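Local coordinates for lactococcal prophage ps3 protein 05 (Staphylococcus epidermidis ATCC 12228, PDB 3G8W) that is a probable GNAT-family acetyltransferase, expected to transfer an acetyl group from acetyl-CoA to an unidentified acceptor, at residues A142-A147 / E157-Y162. Sequence-based numbering, arbitrary orientation.
Sequences AFEKNA and ENWLIY
Ala142 and Trp159 form a hydrogen-bonded antiparallel pair in the C-terminal beta hairpin of a GNAT acetyltransferase fold. The hairpin joins strand 139-150, outermost in the sheet of this chain, to strand 153-163, which continues the sheet to strand 117-123. Four backbone bonds zip the two segments. Ala142 N gives to Trp159 O at 3.3 Å, and Trp159 N gives to Ala142 O at 2.9 Å. Glu144 and Glu157 exchange the other two, and the non-hydrogen-bonded pair Phe143 and Asn158 lies between. After Glu144 the first strand bends sharply through Lys145 and Asn146.

On the face of Phe143 and Asn158, the side chains meet at an angle. Asn158 ND2 lies 3.5 Å from Phe143 CD1, with amide and ring planes 29° apart. The amide is anchored at its other end, where OD1 accepts a hydrogen bond from Lys130.

The other face carries Ala142, Glu144, Glu157 and Trp159. Ala142 CB packs on Trp159 CB, and Ala142 also touches Ala142 of the second subunit. Past the bend, Ala147 CB sits against the extended side chain of Glu157, 3.6 Å from its CB. The carboxylates of Glu144 and Glu157 lie near each other without contact, and each has its own partner. Lys83 of the second subunit forms a salt bridge with Glu144 OE2, and Ser148 holds Glu157 OE1.

The side chains of Glu144 and Trp159 run side by side. Glu144 has CG anti to its own N (chi1 -161°) and stays extended, which brings its carboxylate to the indole edge. The two planes are only 13° apart. Trp159 NE1 donates in the ring plane to Glu144 OE1 at 3.0 Å, nearly along the C-O axis.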
ATOM      1  N   ALA B 142       2.188  -9.231 -10.885  1.00 48.78           N
ATOM      2  CA  ALA B 142       3.589  -8.899 -10.752  1.00 47.49           C
ATOM      3  C   ALA B 142       4.381  -9.880  -9.873  1.00 47.38           C
ATOM      4  O   ALA B 142       3.843 -10.674  -9.125  1.00 47.32           O
ATOM      5  CB  ALA B 142       3.711  -7.537 -10.214  1.00 47.15           C
ATOM      6  N   PHE B 143       5.689  -9.809  -9.987  1.00 48.06           N
ATOM      7  CA  PHE B 143       6.562 -10.645  -9.208  1.00 47.85           C
ATOM      8  C   PHE B 143       7.599  -9.765  -8.525  1.00 47.19           C
ATOM      9  O   PHE B 143       8.321  -9.038  -9.176  1.00 47.69           O
ATOM     10  CB  PHE B 143       7.218 -11.676 -10.115  1.00 47.39           C
ATOM     11  CG  PHE B 143       8.325 -12.410  -9.462  1.00 47.88           C
ATOM     12  CD1 PHE B 143       8.086 -13.181  -8.327  1.00 47.72           C
ATOM     13  CD2 PHE B 143       9.621 -12.328  -9.967  1.00 48.44           C
ATOM     14  CE1 PHE B 143       9.122 -13.868  -7.702  1.00 47.38           C
ATOM     15  CE2 PHE B 143      10.656 -13.017  -9.348  1.00 48.38           C
ATOM     16  CZ  PHE B 143      10.391 -13.794  -8.210  1.00 47.66           C
ATOM     17  N   GLU B 144       7.664  -9.845  -7.209  1.00 47.10           N
ATOM     18  CA  GLU B 144       8.483  -8.930  -6.423  1.00 45.72           C
ATOM     19  C   GLU B 144       9.551  -9.666  -5.591  1.00 43.97           C
ATOM     20  O   GLU B 144       9.259 -10.305  -4.561  1.00 42.27           O
ATOM     21  CB  GLU B 144       7.573  -8.070  -5.544  1.00 46.62           C
ATOM     22  CG  GLU B 144       8.217  -6.801  -5.027  1.00 49.64           C
ATOM     23  CD  GLU B 144       7.481  -6.155  -3.823  1.00 51.52           C
ATOM     24  OE1 GLU B 144       6.234  -6.262  -3.676  1.00 52.83           O
ATOM     25  OE2 GLU B 144       8.174  -5.509  -3.013  1.00 52.18           O
ATOM     26  N   LYS B 145      10.789  -9.567  -6.072  1.00 43.84           N
ATOM     27  CA  LYS B 145      11.996  -9.994  -5.326  1.00 43.33           C
ATOM     28  C   LYS B 145      12.050  -9.290  -3.966  1.00 42.17           C
ATOM     29  O   LYS B 145      11.696  -8.113  -3.863  1.00 42.25           O
ATOM     30  CB  LYS B 145      13.295  -9.756  -6.132  1.00 43.36           C
ATOM     31  CG  LYS B 145      13.427 -10.584  -7.455  1.00 45.23           C
ATOM     32  CD  LYS B 145      14.865 -11.149  -7.804  1.00 48.13           C
ATOM     33  CE  LYS B 145      16.015 -10.114  -8.156  1.00 49.61           C
ATOM     34  NZ  LYS B 145      15.593  -8.701  -8.693  1.00 50.79           N
ATOM     35  N   ASN B 146      12.412 -10.029  -2.919  1.00 40.67           N
ATOM     36  CA  ASN B 146      12.603  -9.451  -1.591  1.00 40.41           C
ATOM     37  C   ASN B 146      11.487  -8.533  -1.151  1.00 40.89           C
ATOM     38  O   ASN B 146      11.730  -7.514  -0.516  1.00 40.42           O
ATOM     39  CB  ASN B 146      13.894  -8.655  -1.543  1.00 39.37           C
ATOM     40  CG  ASN B 146      15.013  -9.334  -2.268  1.00 39.66           C
ATOM     41  OD1 ASN B 146      15.630  -8.727  -3.128  1.00 40.35           O
ATOM     42  ND2 ASN B 146      15.274 -10.606  -1.952  1.00 38.65           N
ATOM     43  N   ALA B 147      10.266  -8.889  -1.525  1.00 42.18           N
ATOM     44  CA  ALA B 147       9.068  -8.234  -1.012  1.00 42.74           C
ATOM     45  C   ALA B 147       9.023  -8.166   0.537  1.00 43.24           C
ATOM     46  O   ALA B 147       8.579  -7.175   1.096  1.00 43.32           O
ATOM     47  CB  ALA B 147       7.856  -8.938  -1.544  1.00 42.41           C
ATOM     48  N   GLU B 157       7.607 -12.296  -3.507  1.00 50.13           N
ATOM     49  CA  GLU B 157       6.161 -12.446  -3.494  1.00 53.00           C
ATOM     50  C   GLU B 157       5.583 -12.362  -4.884  1.00 52.65           C
ATOM     51  O   GLU B 157       6.099 -11.630  -5.749  1.00 52.37           O
ATOM     52  CB  GLU B 157       5.473 -11.431  -2.547  1.00 55.29           C
ATOM     53  CG  GLU B 157       5.535 -11.819  -1.048  1.00 58.33           C
ATOM     54  CD  GLU B 157       4.944 -10.757  -0.094  1.00 60.45           C
ATOM     55  OE1 GLU B 157       4.907 -10.996   1.146  1.00 61.35           O
ATOM     56  OE2 GLU B 157       4.527  -9.681  -0.576  1.00 61.53           O
ATOM     57  N   ASN B 158       4.520 -13.129  -5.093  1.00 52.07           N
ATOM     58  CA  ASN B 158       3.766 -13.051  -6.328  1.00 52.09           C
ATOM     59  C   ASN B 158       2.516 -12.287  -6.017  1.00 52.22           C
ATOM     60  O   ASN B 158       1.798 -12.589  -5.065  1.00 53.51           O
ATOM     61  CB  ASN B 158       3.451 -14.427  -6.919  1.00 52.14           C
ATOM     62  CG  ASN B 158       4.595 -14.988  -7.759  1.00 52.69           C
ATOM     63  OD1 ASN B 158       5.243 -15.943  -7.366  1.00 53.39           O
ATOM     64  ND2 ASN B 158       4.845 -14.390  -8.911  1.00 52.66           N
ATOM     65  N   TRP B 159       2.295 -11.250  -6.801  1.00 51.43           N
ATOM     66  CA  TRP B 159       1.134 -10.453  -6.659  1.00 50.09           C
ATOM     67  C   TRP B 159       0.130 -10.972  -7.641  1.00 49.57           C
ATOM     68  O   TRP B 159       0.400 -11.042  -8.853  1.00 47.13           O
ATOM     69  CB  TRP B 159       1.446  -9.001  -6.956  1.00 50.33           C
ATOM     70  CG  TRP B 159       2.079  -8.265  -5.820  1.00 51.04           C
ATOM     71  CD1 TRP B 159       3.403  -8.182  -5.557  1.00 51.02           C
ATOM     72  CD2 TRP B 159       1.424  -7.465  -4.830  1.00 51.13           C
ATOM     73  NE1 TRP B 159       3.619  -7.386  -4.460  1.00 51.28           N
ATOM     74  CE2 TRP B 159       2.424  -6.925  -4.001  1.00 51.01           C
ATOM     75  CE3 TRP B 159       0.087  -7.141  -4.573  1.00 52.70           C
ATOM     76  CZ2 TRP B 159       2.145  -6.087  -2.919  1.00 52.34           C
ATOM     77  CZ3 TRP B 159      -0.207  -6.277  -3.484  1.00 53.46           C
ATOM     78  CH2 TRP B 159       0.829  -5.776  -2.664  1.00 53.06           C
ATOM     79  N   LEU B 160      -1.028 -11.338  -7.090  1.00 49.44           N
ATOM     80  CA  LEU B 160      -2.191 -11.716  -7.887  1.00 50.06           C
ATOM     81  C   LEU B 160      -3.325 -10.688  -7.858  1.00 49.33           C
ATOM     82  O   LEU B 160      -3.504  -9.937  -6.884  1.00 48.23           O
ATOM     83  CB  LEU B 160      -2.732 -13.049  -7.411  1.00 50.98           C
ATOM     84  CG  LEU B 160      -1.920 -14.306  -7.623  1.00 51.25           C
ATOM     85  CD1 LEU B 160      -0.568 -14.137  -7.029  1.00 51.30           C
ATOM     86  CD2 LEU B 160      -2.695 -15.412  -6.932  1.00 50.95           C
ATOM     87  N   ILE B 161      -4.118 -10.705  -8.917  1.00 48.75           N
ATOM     88  CA  ILE B 161      -5.220  -9.767  -9.064  1.00 49.12           C
ATOM     89  C   ILE B 161      -6.508 -10.511  -9.492  1.00 48.66           C
ATOM     90  O   ILE B 161      -6.481 -11.466 -10.282  1.00 45.31           O
ATOM     91  CB  ILE B 161      -4.831  -8.616 -10.035  1.00 49.90           C
ATOM     92  CG1 ILE B 161      -5.971  -7.631 -10.254  1.00 51.17           C
ATOM     93  CG2 ILE B 161      -4.369  -9.174 -11.388  1.00 49.98           C
ATOM     94  CD1 ILE B 161      -5.531  -6.307 -10.936  1.00 51.84           C
ATOM     95  N   TYR B 162      -7.623 -10.081  -8.901  1.00 49.65           N
ATOM     96  CA  TYR B 162      -8.940 -10.527  -9.293  1.00 49.86           C
ATOM     97  C   TYR B 162      -9.751  -9.279  -9.578  1.00 49.43           C
ATOM     98  O   TYR B 162      -9.687  -8.304  -8.839  1.00 48.94           O
ATOM     99  CB  TYR B 162      -9.549 -11.365  -8.173  1.00 50.98           C
ATOM    100  CG  TYR B 162     -10.971 -11.822  -8.403  1.00 52.26           C
ATOM    101  CD1 TYR B 162     -11.244 -13.073  -8.944  1.00 52.73           C
ATOM    102  CD2 TYR B 162     -12.044 -11.007  -8.056  1.00 52.57           C
ATOM    103  CE1 TYR B 162     -12.549 -13.494  -9.140  1.00 53.01           C
ATOM    104  CE2 TYR B 162     -13.345 -11.408  -8.257  1.00 53.11           C
ATOM    105  CZ  TYR B 162     -13.597 -12.656  -8.791  1.00 53.71           C
ATOM    106  OH  TYR B 162     -14.910 -13.049  -8.969  1.00 54.10           O
TER